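Local coordinates for glucose dehydrogenase (PDB 7CDY), which is a calcium-binding glucose dehydrogenase of the glucose/sorbosone dehydrogenase family, built as a beta-propeller, at residues 138-143 and 158-163; 154-159 and 180-185; 186-191 and 224-229. One frame throughout, in Å; residues are numbered along the deposited sequence. Where two conformers were deposited one is given.

Interaction 1: 138-143 and 158-163; sequences FIALGE and GKLVRL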
loop_
_atom_site.group_PDB
_atom_site.type_symbol
_atom_site.label_atom_id
_atom_site.label_comp_id
_atom_site.label_asym_id
_atom_site.label_seq_id
_atom_site.Cartn_x
_atom_site.Cartn_y
_atom_site.Cartn_z
ATOM N N PHE A 138 8.773 -5.078 -3.595
ATOM C CA PHE A 138 7.652 -5.794 -2.999
ATOM C C PHE A 138 6.322 -5.208 -3.464
ATOM O O PHE A 138 6.151 -3.985 -3.523
ATOM C CB PHE A 138 7.736 -5.764 -1.475
ATOM C CG PHE A 138 8.747 -6.719 -0.908
ATOM C CD1 PHE A 138 10.099 -6.439 -0.975
ATOM C CD2 PHE A 138 8.336 -7.897 -0.299
ATOM C CE1 PHE A 138 11.030 -7.334 -0.456
ATOM C CE2 PHE A 138 9.258 -8.780 0.233
ATOM C CZ PHE A 138 10.597 -8.497 0.146
ATOM N N ILE A 139 5.389 -6.090 -3.810
ATOM C CA ILE A 139 4.088 -5.713 -4.350
ATOM C C ILE A 139 3.021 -6.440 -3.540
ATOM O O ILE A 139 3.008 -7.675 -3.495
ATOM C CB ILE A 139 3.970 -6.108 -5.831
ATOM C CG1 ILE A 139 5.118 -5.517 -6.661
ATOM C CG2 ILE A 139 2.621 -5.707 -6.377
ATOM C CD1 ILE A 139 5.257 -6.163 -8.028
ATOM N N ALA A 140 2.103 -5.687 -2.933
ATOM C CA ALA A 140 1.044 -6.260 -2.104
ATOM C C ALA A 140 -0.230 -6.376 -2.933
ATOM O O ALA A 140 -0.717 -5.376 -3.471
ATOM C CB ALA A 140 0.816 -5.388 -0.869
ATOM N N LEU A 141 -0.780 -7.583 -3.024
ATOM C CA LEU A 141 -1.939 -7.862 -3.866
ATOM C C LEU A 141 -3.116 -8.369 -3.047
ATOM O O LEU A 141 -2.972 -9.305 -2.252
ATOM C CB LEU A 141 -1.589 -8.902 -4.927
ATOM C CG LEU A 141 -0.456 -8.519 -5.879
ATOM C CD1 LEU A 141 -0.058 -9.704 -6.741
ATOM C CD2 LEU A 141 -0.881 -7.350 -6.758
ATOM N N GLY A 142 -4.293 -7.763 -3.260
ATOM C CA GLY A 142 -5.513 -8.295 -2.693
ATOM C C GLY A 142 -5.987 -9.527 -3.447
ATOM O O GLY A 142 -5.462 -9.910 -4.491
ATOM N N GLU A 143 -7.010 -10.171 -2.886
ATOM C CA GLU A 143 -7.557 -11.406 -3.519
ATOM C C GLU A 143 -8.778 -11.116 -4.414
ATOM O O GLU A 143 -9.470 -12.054 -4.715
ATOM C CB GLU A 143 -7.821 -12.557 -2.526
ATOM C CG GLU A 143 -8.383 -12.189 -1.160
ATOM C CD GLU A 143 -9.736 -11.490 -1.091
ATOM O OE1 GLU A 143 -9.912 -10.512 -1.785
ATOM O OE2 GLU A 143 -10.552 -11.902 -0.282
ATOM N N GLY A 158 -4.207 -12.312 -3.223
ATOM C CA GLY A 158 -3.911 -12.416 -1.798
ATOM C C GLY A 158 -2.475 -12.772 -1.503
ATOM O O GLY A 158 -2.199 -13.514 -0.552
ATOM N N LYS A 159 -1.558 -12.272 -2.315
ATOM C CA LYS A 159 -0.144 -12.581 -2.215
ATOM C C LYS A 159 0.647 -11.294 -2.039
ATOM O O LYS A 159 0.262 -10.226 -2.535
ATOM C CB LYS A 159 0.367 -13.235 -3.512
ATOM C CG LYS A 159 -0.431 -14.437 -3.997
ATOM C CD LYS A 159 -0.349 -15.559 -2.990
ATOM C CE LYS A 159 -0.903 -16.894 -3.498
ATOM N NZ LYS A 159 -2.390 -16.914 -3.576
ATOM N N LEU A 160 1.749 -11.395 -1.314
ATOM C CA LEU A 160 2.834 -10.432 -1.401
ATOM C C LEU A 160 3.856 -11.003 -2.373
ATOM O O LEU A 160 4.219 -12.179 -2.266
ATOM C CB LEU A 160 3.465 -10.240 -0.023
ATOM C CG LEU A 160 4.602 -9.238 0.122
ATOM C CD1 LEU A 160 4.204 -7.875 -0.413
ATOM C CD2 LEU A 160 5.026 -9.131 1.571
ATOM N N VAL A 161 4.300 -10.187 -3.328
ATOM C CA VAL A 161 5.198 -10.613 -4.394
ATOM C C VAL A 161 6.516 -9.869 -4.228
ATOM O O VAL A 161 6.530 -8.711 -3.802
ATOM C CB VAL A 161 4.533 -10.287 -5.750
ATOM C CG1 VAL A 161 5.552 -10.098 -6.868
ATOM C CG2 VAL A 161 3.510 -11.359 -6.108
ATOM N N ARG A 162 7.632 -10.543 -4.534
ATOM C CA ARG A 162 8.952 -9.911 -4.557
ATOM C C ARG A 162 9.585 -10.132 -5.919
ATOM O O ARG A 162 9.725 -11.281 -6.362
ATOM C CB ARG A 162 9.886 -10.463 -3.481
ATOM C CG ARG A 162 11.223 -9.719 -3.448
ATOM C CD ARG A 162 12.202 -10.269 -2.417
ATOM N NE ARG A 162 12.668 -11.604 -2.769
ATOM C CZ ARG A 162 13.942 -11.991 -2.800
ATOM N NH1 ARG A 162 14.924 -11.146 -2.519
ATOM N NH2 ARG A 162 14.220 -13.244 -3.118
ATOM N N LEU A 163 9.990 -9.038 -6.572
ATOM C CA LEU A 163 10.606 -9.056 -7.895
ATOM C C LEU A 163 11.888 -8.233 -7.887
ATOM O O LEU A 163 12.148 -7.450 -6.973
ATOM C CB LEU A 163 9.665 -8.492 -8.964
ATOM C CG LEU A 163 8.296 -9.165 -9.081
ATOM C CD1 LEU A 163 7.414 -8.398 -10.052
ATOM C CD2 LEU A 163 8.446 -10.618 -9.506
#
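Phe138 and Arg162 face each other as a non-hydrogen-bonded antiparallel pair at the start of a contact between the two middle strands of a four-stranded propeller blade. The strand axes approach to 4.6 Å with directions 157° apart. Over one face of the Phe138 ring lies the aliphatic part of Arg162, its CG 4.0 Å from the ring centroid in a CH-pi contact, while Leu160, in the conformer given, sets CG at the ring edge. Beyond the ring, the Arg162 guanidinium turns to Asp172 and Asn173. Ile139 forms the hydrogen-bonded pair with Val161: its N donates to Val161 O at 2.9 Å, and Val161 N returns a bond to Ile139 O. With CG1 anti to its carbonyl carbon (chi1 -55°), Ile139 carries CD1 to 3.7 Å from Leu163 CD1, on the face that Phe113 of the neighbouring blade packs against. Ala140 and Leu160, a non-hydrogen-bonded pair with CA atoms 4.6 Å apart, belong to the Phe138 face. Leu141 N continues the pairing to Lys159 O, and Leu141 CD1 touches Val161 CG2. At Gly142 the geometry changes: Gly158 N donates to Gly142 O at 3.0 Å from above the carbonyl plane, the C=O...N angle being only 94°.

Interaction 2: 154-159 and 180-185; sequences DKLQGK and GKRPEV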
loop_
_atom_site.group_PDB
_atom_site.type_symbol
_atom_site.label_atom_id
_atom_site.label_comp_id
_atom_site.label_asym_id
_atom_site.label_seq_id
_atom_site.Cartn_x
_atom_site.Cartn_y
_atom_site.Cartn_z
ATOM N N ASP A 154 -1.236 -21.276 -7.130
ATOM C CA ASP A 154 -1.115 -20.987 -8.552
ATOM C C ASP A 154 -1.810 -19.691 -8.960
ATOM O O ASP A 154 -1.898 -19.399 -10.155
ATOM C CB ASP A 154 -1.622 -22.170 -9.388
ATOM C CG ASP A 154 -3.078 -22.505 -9.121
ATOM O OD1 ASP A 154 -3.600 -22.170 -8.036
ATOM O OD2 ASP A 154 -3.703 -23.134 -10.004
ATOM N N LYS A 155 -2.293 -18.904 -7.996
ATOM C CA LYS A 155 -3.008 -17.664 -8.272
ATOM C C LYS A 155 -2.342 -16.507 -7.542
ATOM O O LYS A 155 -1.900 -16.657 -6.402
ATOM C CB LYS A 155 -4.481 -17.792 -7.875
ATOM C CG LYS A 155 -5.204 -18.780 -8.791
ATOM C CD LYS A 155 -6.684 -18.870 -8.549
ATOM C CE LYS A 155 -7.277 -19.964 -9.433
ATOM N NZ LYS A 155 -8.566 -20.464 -8.898
ATOM N N LEU A 156 -2.278 -15.346 -8.194
ATOM C CA LEU A 156 -1.619 -14.180 -7.616
ATOM C C LEU A 156 -2.549 -13.324 -6.753
ATOM O O LEU A 156 -2.197 -12.198 -6.382
ATOM C CB LEU A 156 -0.907 -13.381 -8.708
ATOM C CG LEU A 156 0.294 -14.144 -9.264
ATOM C CD1 LEU A 156 0.755 -13.528 -10.567
ATOM C CD2 LEU A 156 1.438 -14.187 -8.261
ATOM N N GLN A 157 -3.697 -13.860 -6.374
ATOM C CA GLN A 157 -4.603 -13.206 -5.446
ATOM C C GLN A 157 -4.119 -13.381 -4.014
ATOM O O GLN A 157 -3.733 -14.481 -3.605
ATOM C CB GLN A 157 -5.975 -13.870 -5.556
ATOM C CG GLN A 157 -6.863 -13.305 -6.644
ATOM C CD GLN A 157 -6.365 -13.654 -8.026
ATOM O OE1 GLN A 157 -5.815 -14.747 -8.256
ATOM N NE2 GLN A 157 -6.542 -12.726 -8.961
ATOM N N GLY A 158 -4.207 -12.312 -3.223
ATOM C CA GLY A 158 -3.911 -12.416 -1.798
ATOM C C GLY A 158 -2.475 -12.772 -1.503
ATOM O O GLY A 158 -2.199 -13.514 -0.552
ATOM N N LYS A 159 -1.558 -12.272 -2.315
ATOM C CA LYS A 159 -0.144 -12.581 -2.215
ATOM C C LYS A 159 0.647 -11.294 -2.039
ATOM O O LYS A 159 0.262 -10.226 -2.535
ATOM C CB LYS A 159 0.367 -13.235 -3.512
ATOM C CG LYS A 159 -0.431 -14.437 -3.997
ATOM C CD LYS A 159 -0.349 -15.559 -2.990
ATOM C CE LYS A 159 -0.903 -16.894 -3.498
ATOM N NZ LYS A 159 -2.390 -16.914 -3.576
ATOM N N GLY A 180 3.285 -26.096 -9.510
ATOM C CA GLY A 180 1.980 -25.586 -9.133
ATOM C C GLY A 180 1.988 -24.338 -8.279
ATOM O O GLY A 180 0.945 -23.994 -7.707
ATOM N N LYS A 181 3.125 -23.656 -8.168
ATOM C CA LYS A 181 3.247 -22.463 -7.346
ATOM C C LYS A 181 3.811 -21.334 -8.191
ATOM O O LYS A 181 4.742 -21.543 -8.973
ATOM C CB LYS A 181 4.186 -22.732 -6.181
ATOM C CG LYS A 181 3.766 -23.921 -5.327
ATOM C CD LYS A 181 4.573 -23.963 -4.051
ATOM C CE LYS A 181 4.345 -25.259 -3.299
ATOM N NZ LYS A 181 5.171 -25.291 -2.066
ATOM N N ARG A 182 3.247 -20.142 -8.040
ATOM C CA ARG A 182 3.753 -18.978 -8.766
ATOM C C ARG A 182 5.070 -18.517 -8.153
ATOM O O ARG A 182 5.119 -18.195 -6.954
ATOM C CB ARG A 182 2.739 -17.838 -8.740
ATOM C CG ARG A 182 1.522 -18.012 -9.660
ATOM C CD ARG A 182 1.847 -18.062 -11.152
ATOM N NE ARG A 182 2.492 -16.864 -11.695
ATOM C CZ ARG A 182 1.990 -16.107 -12.669
ATOM N NH1 ARG A 182 0.801 -16.375 -13.201
ATOM N NH2 ARG A 182 2.686 -15.070 -13.120
ATOM N N PRO A 183 6.153 -18.445 -8.932
ATOM C CA PRO A 183 7.465 -18.147 -8.344
ATOM C C PRO A 183 7.642 -16.695 -7.920
ATOM O O PRO A 183 8.593 -16.397 -7.188
ATOM C CB PRO A 183 8.441 -18.533 -9.464
ATOM C CG PRO A 183 7.665 -18.327 -10.711
ATOM C CD PRO A 183 6.252 -18.768 -10.370
ATOM N N GLU A 184 6.736 -15.799 -8.324
ATOM C CA GLU A 184 6.787 -14.404 -7.887
ATOM C C GLU A 184 6.446 -14.224 -6.409
ATOM O O GLU A 184 6.744 -13.165 -5.845
ATOM C CB GLU A 184 5.784 -13.588 -8.707
ATOM C CG GLU A 184 6.042 -13.558 -10.206
ATOM C CD GLU A 184 5.371 -14.685 -10.985
ATOM O OE1 GLU A 184 5.422 -14.615 -12.235
ATOM O OE2 GLU A 184 4.805 -15.630 -10.372
ATOM N N VAL A 185 5.857 -15.228 -5.761
ATOM C CA VAL A 185 5.217 -15.033 -4.461
ATOM C C VAL A 185 6.248 -15.010 -3.344
ATOM O O VAL A 185 7.147 -15.863 -3.274
ATOM C CB VAL A 185 4.180 -16.141 -4.215
ATOM C CG1 VAL A 185 3.707 -16.141 -2.752
ATOM C CG2 VAL A 185 3.016 -15.991 -5.164
HETATM O O HOH W 1 -1.599 -17.263 -11.826
#
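Asp154 and Lys181 bring their CA atoms to 4.8 Å where two loops without regular secondary structure meet, and a type I turn from Arg182 to Val185, with Val185 N bonded to Arg182 O, curls the second loop back toward the first. No direct hydrogen bond joins 154-159 to 180-185, so side-chain packing and one water make the contact. Leu156 reaches across at about a right angle to Arg182 and sets CD1 over the centre of the guanidinium face, 3.5 Å from Arg182 CZ. Its other branch, CD2, lies 3.9 Å from Val185 CG2. Bends at chi2 (-64°) and chi3 (-61°) fold the Arg182 chain round so that its guanidinium comes over this leucine. Glu184 fixes the rotation of that group by a side-on salt bridge: NE gives a bond to OE2 of Glu184 and NH2 one to OE1, both at 2.9 Å and close to the guanidinium plane, though the carboxylate is tilted and NH2 meets OE1 from above its plane. NH1 donates to a water 2.9 Å away, which in turn donates to Asp154 O at 2.7 Å. Lys159 lays CG 4.0 Å from Val185 CG2, then bends to put NZ on the carbonyl oxygens of Lys155 and Gln157. The arrangement belongs to the loop region of a beta-propeller blade, packing the connection that enters strand 160-163 against the one that leads into outer strand 185-187.

Interaction 3: 186-191 and 224-229; sequences WSYGHR and GKNYGW. With CA (calcium ion), chain D.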
loop_
_atom_site.group_PDB
_atom_site.type_symbol
_atom_site.label_atom_id
_atom_site.label_comp_id
_atom_site.label_asym_id
_atom_site.label_seq_id
_atom_site.Cartn_x
_atom_site.Cartn_y
_atom_site.Cartn_z
ATOM N N TRP A 186 6.088 -14.059 -2.425
ATOM C CA TRP A 186 6.816 -14.014 -1.167
ATOM C C TRP A 186 6.015 -14.662 -0.048
ATOM O O TRP A 186 6.511 -15.564 0.630
ATOM C CB TRP A 186 7.147 -12.554 -0.812
ATOM C CG TRP A 186 7.912 -12.361 0.468
ATOM C CD1 TRP A 186 7.400 -11.999 1.689
ATOM C CD2 TRP A 186 9.321 -12.502 0.652
ATOM N NE1 TRP A 186 8.405 -11.915 2.615
ATOM C CE2 TRP A 186 9.598 -12.211 2.004
ATOM C CE3 TRP A 186 10.377 -12.852 -0.195
ATOM C CZ2 TRP A 186 10.892 -12.254 2.524
ATOM C CZ3 TRP A 186 11.665 -12.891 0.325
ATOM C CH2 TRP A 186 11.909 -12.592 1.670
ATOM N N SER A 187 4.773 -14.215 0.167
ATOM C CA SER A 187 3.888 -14.778 1.182
ATOM C C SER A 187 2.466 -14.804 0.644
ATOM O O SER A 187 2.136 -14.131 -0.336
ATOM C CB SER A 187 3.961 -13.997 2.497
ATOM O OG SER A 187 3.666 -12.618 2.285
ATOM N N TYR A 188 1.614 -15.587 1.304
ATOM C CA TYR A 188 0.262 -15.806 0.809
ATOM C C TYR A 188 -0.731 -15.744 1.964
ATOM O O TYR A 188 -0.358 -15.525 3.116
ATOM C CB TYR A 188 0.177 -17.083 -0.037
ATOM C CG TYR A 188 0.282 -18.412 0.677
ATOM C CD1 TYR A 188 1.464 -18.823 1.281
ATOM C CD2 TYR A 188 -0.795 -19.280 0.685
ATOM C CE1 TYR A 188 1.550 -20.065 1.907
ATOM C CE2 TYR A 188 -0.714 -20.522 1.295
ATOM C CZ TYR A 188 0.458 -20.898 1.895
ATOM O OH TYR A 188 0.532 -22.134 2.512
ATOM N N GLY A 189 -2.014 -15.915 1.646
ATOM C CA GLY A 189 -3.042 -15.807 2.668
ATOM C C GLY A 189 -3.306 -14.403 3.162
ATOM O O GLY A 189 -3.608 -14.215 4.350
ATOM N N HIS A 190 -3.220 -13.412 2.275
ATOM C CA HIS A 190 -3.536 -12.025 2.580
ATOM C C HIS A 190 -4.897 -11.664 1.991
ATOM O O HIS A 190 -5.331 -12.242 0.990
ATOM C CB HIS A 190 -2.448 -11.110 2.002
ATOM C CG HIS A 190 -1.081 -11.399 2.539
ATOM N ND1 HIS A 190 -0.720 -11.115 3.839
ATOM C CD2 HIS A 190 0.005 -11.980 1.967
ATOM C CE1 HIS A 190 0.535 -11.487 4.041
ATOM N NE2 HIS A 190 0.994 -12.016 2.922
ATOM N N ARG A 191 -5.584 -10.716 2.642
ATOM C CA ARG A 191 -6.910 -10.305 2.182
ATOM C C ARG A 191 -6.863 -9.087 1.254
ATOM O O ARG A 191 -6.971 -9.239 0.033
ATOM C CB ARG A 191 -7.862 -10.079 3.358
ATOM C CG ARG A 191 -9.288 -9.810 2.928
ATOM C CD ARG A 191 -10.197 -9.667 4.147
ATOM N NE ARG A 191 -11.546 -9.266 3.761
ATOM C CZ ARG A 191 -11.890 -8.016 3.484
ATOM N NH1 ARG A 191 -10.998 -7.045 3.609
ATOM N NH2 ARG A 191 -13.130 -7.739 3.114
ATOM N N GLY A 224 7.420 -17.651 2.127
ATOM C CA GLY A 224 6.756 -18.956 2.050
ATOM C C GLY A 224 5.677 -19.145 3.112
ATOM O O GLY A 224 5.088 -20.143 3.098
ATOM N N LYS A 225 5.453 -18.162 3.961
ATOM C CA LYS A 225 4.464 -18.293 5.059
ATOM C C LYS A 225 3.044 -17.895 4.621
ATOM O O LYS A 225 2.851 -17.085 3.747
ATOM C CB LYS A 225 4.907 -17.459 6.259
ATOM C CG LYS A 225 5.752 -18.173 7.292
ATOM C CD LYS A 225 6.947 -18.791 6.786
ATOM C CE LYS A 225 7.731 -19.338 7.975
ATOM N NZ LYS A 225 8.612 -20.445 7.575
ATOM N N ASN A 226 2.111 -18.513 5.294
ATOM C CA ASN A 226 0.654 -18.375 5.091
ATOM C C ASN A 226 0.094 -17.458 6.181
ATOM O O ASN A 226 0.134 -17.849 7.301
ATOM C CB ASN A 226 0.049 -19.775 5.174
ATOM C CG ASN A 226 -1.391 -19.822 4.740
ATOM O OD1 ASN A 226 -2.060 -18.823 4.719
ATOM N ND2 ASN A 226 -1.879 -21.002 4.450
ATOM N N TYR A 227 -0.526 -16.343 5.808
ATOM C CA TYR A 227 -1.114 -15.328 6.731
ATOM C C TYR A 227 -2.594 -15.638 7.054
ATOM O O TYR A 227 -3.276 -14.926 7.736
ATOM C CB TYR A 227 -0.634 -13.906 6.392
ATOM C CG TYR A 227 0.831 -13.846 6.723
ATOM C CD1 TYR A 227 1.780 -14.339 5.850
ATOM C CD2 TYR A 227 1.236 -13.507 7.988
ATOM C CE1 TYR A 227 3.101 -14.461 6.223
ATOM C CE2 TYR A 227 2.555 -13.607 8.366
ATOM C CZ TYR A 227 3.484 -14.109 7.491
ATOM O OH TYR A 227 4.752 -14.266 7.917
ATOM N N GLY A 228 -3.033 -16.757 6.496
ATOM C CA GLY A 228 -4.279 -17.456 6.871
ATOM C C GLY A 228 -5.581 -17.087 6.199
ATOM O O GLY A 228 -6.502 -17.862 6.313
ATOM N N TRP A 229 -5.652 -15.955 5.527
ATOM C CA TRP A 229 -6.970 -15.572 4.959
ATOM C C TRP A 229 -7.365 -16.572 3.879
ATOM O O TRP A 229 -6.543 -16.859 3.043
ATOM C CB TRP A 229 -6.925 -14.161 4.380
ATOM C CG TRP A 229 -8.200 -13.731 3.708
ATOM C CD1 TRP A 229 -8.425 -13.656 2.366
ATOM C CD2 TRP A 229 -9.454 -13.431 4.338
ATOM N NE1 TRP A 229 -9.709 -13.268 2.113
ATOM C CE2 TRP A 229 -10.358 -13.097 3.304
ATOM C CE3 TRP A 229 -9.880 -13.308 5.661
ATOM C CZ2 TRP A 229 -11.674 -12.714 3.552
ATOM C CZ3 TRP A 229 -11.174 -12.924 5.919
ATOM C CH2 TRP A 229 -12.048 -12.626 4.867
HETATM CA CA CA D . -4.165 -13.047 8.742
HETATM O O HOH W 2 -3.811 -12.368 6.450
HETATM O O HOH W 3 -6.399 -13.488 7.967
HETATM O O HOH W 4 -4.771 -14.581 10.439
HETATM O O HOH W 5 -1.970 -12.938 9.847
#
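Gly189 O is gripped from two directions, by Trp229 N at 2.9 Å and by a water at 2.8 Å that is itself a ligand of the calcium ion. The Trp229 N-H comes from above the carbonyl plane, 40° out of it. One residue earlier Tyr188 O accepts from Tyr227 N at 2.8 Å, Tyr188 N donates to Lys225 O, and Gly224 N meets Trp186 O almost straight, with an N-H...O angle of 173°. The two segments run in the same direction. Asn226 packs CB over the Tyr188 ring, 3.9 Å from its centroid, and folds OD1 back onto Gly228 N in an Asx turn. Its ND2 is bonded to Gln151. His190 and Tyr227 have nearly parallel rings, slid apart so that they barely overlap; His190 CE1 touches Tyr227 CB, while NE2 pairs with Ser187 OG and ND1 with Glu209. Extended from CG to NE, with chi1 -173°, Arg191 runs across the indole of Trp229 and places CD 3.4 Å from the centroid of the six-membered ring. Calcium is bound by Tyr227 O at 2.3 Å, by four waters and by Glu217. The metal could draw electron density from the Tyr227 carbonyl and polarise the water on Gly189 O, so that backbone pairing and coordination probably hold this loop in place together.

All three contacts lie on the same side of the chain's centre. Interactions 1 and 2 belong to one propeller blade and its loops; interaction 3 ties that blade's outer strand end to a loop of the next. Interaction 1 is core: every touching residue is buried, and strand pairing is combined with apolar faces. Interaction 2 shares Gly158 and Lys159 with it but is partly exposed, relying on packing, a salt bridge within one loop and a bridging water. Interaction 3 is largely buried and adds a metal to its backbone bonds. Strand 185-187 joins it to interaction 1 through Trp186 N on Leu160 O; Trp229 NE1 on Glu143 OE2 is a second link, from loop 224-229. Gly158 O meets His190 N between interactions 2 and 3.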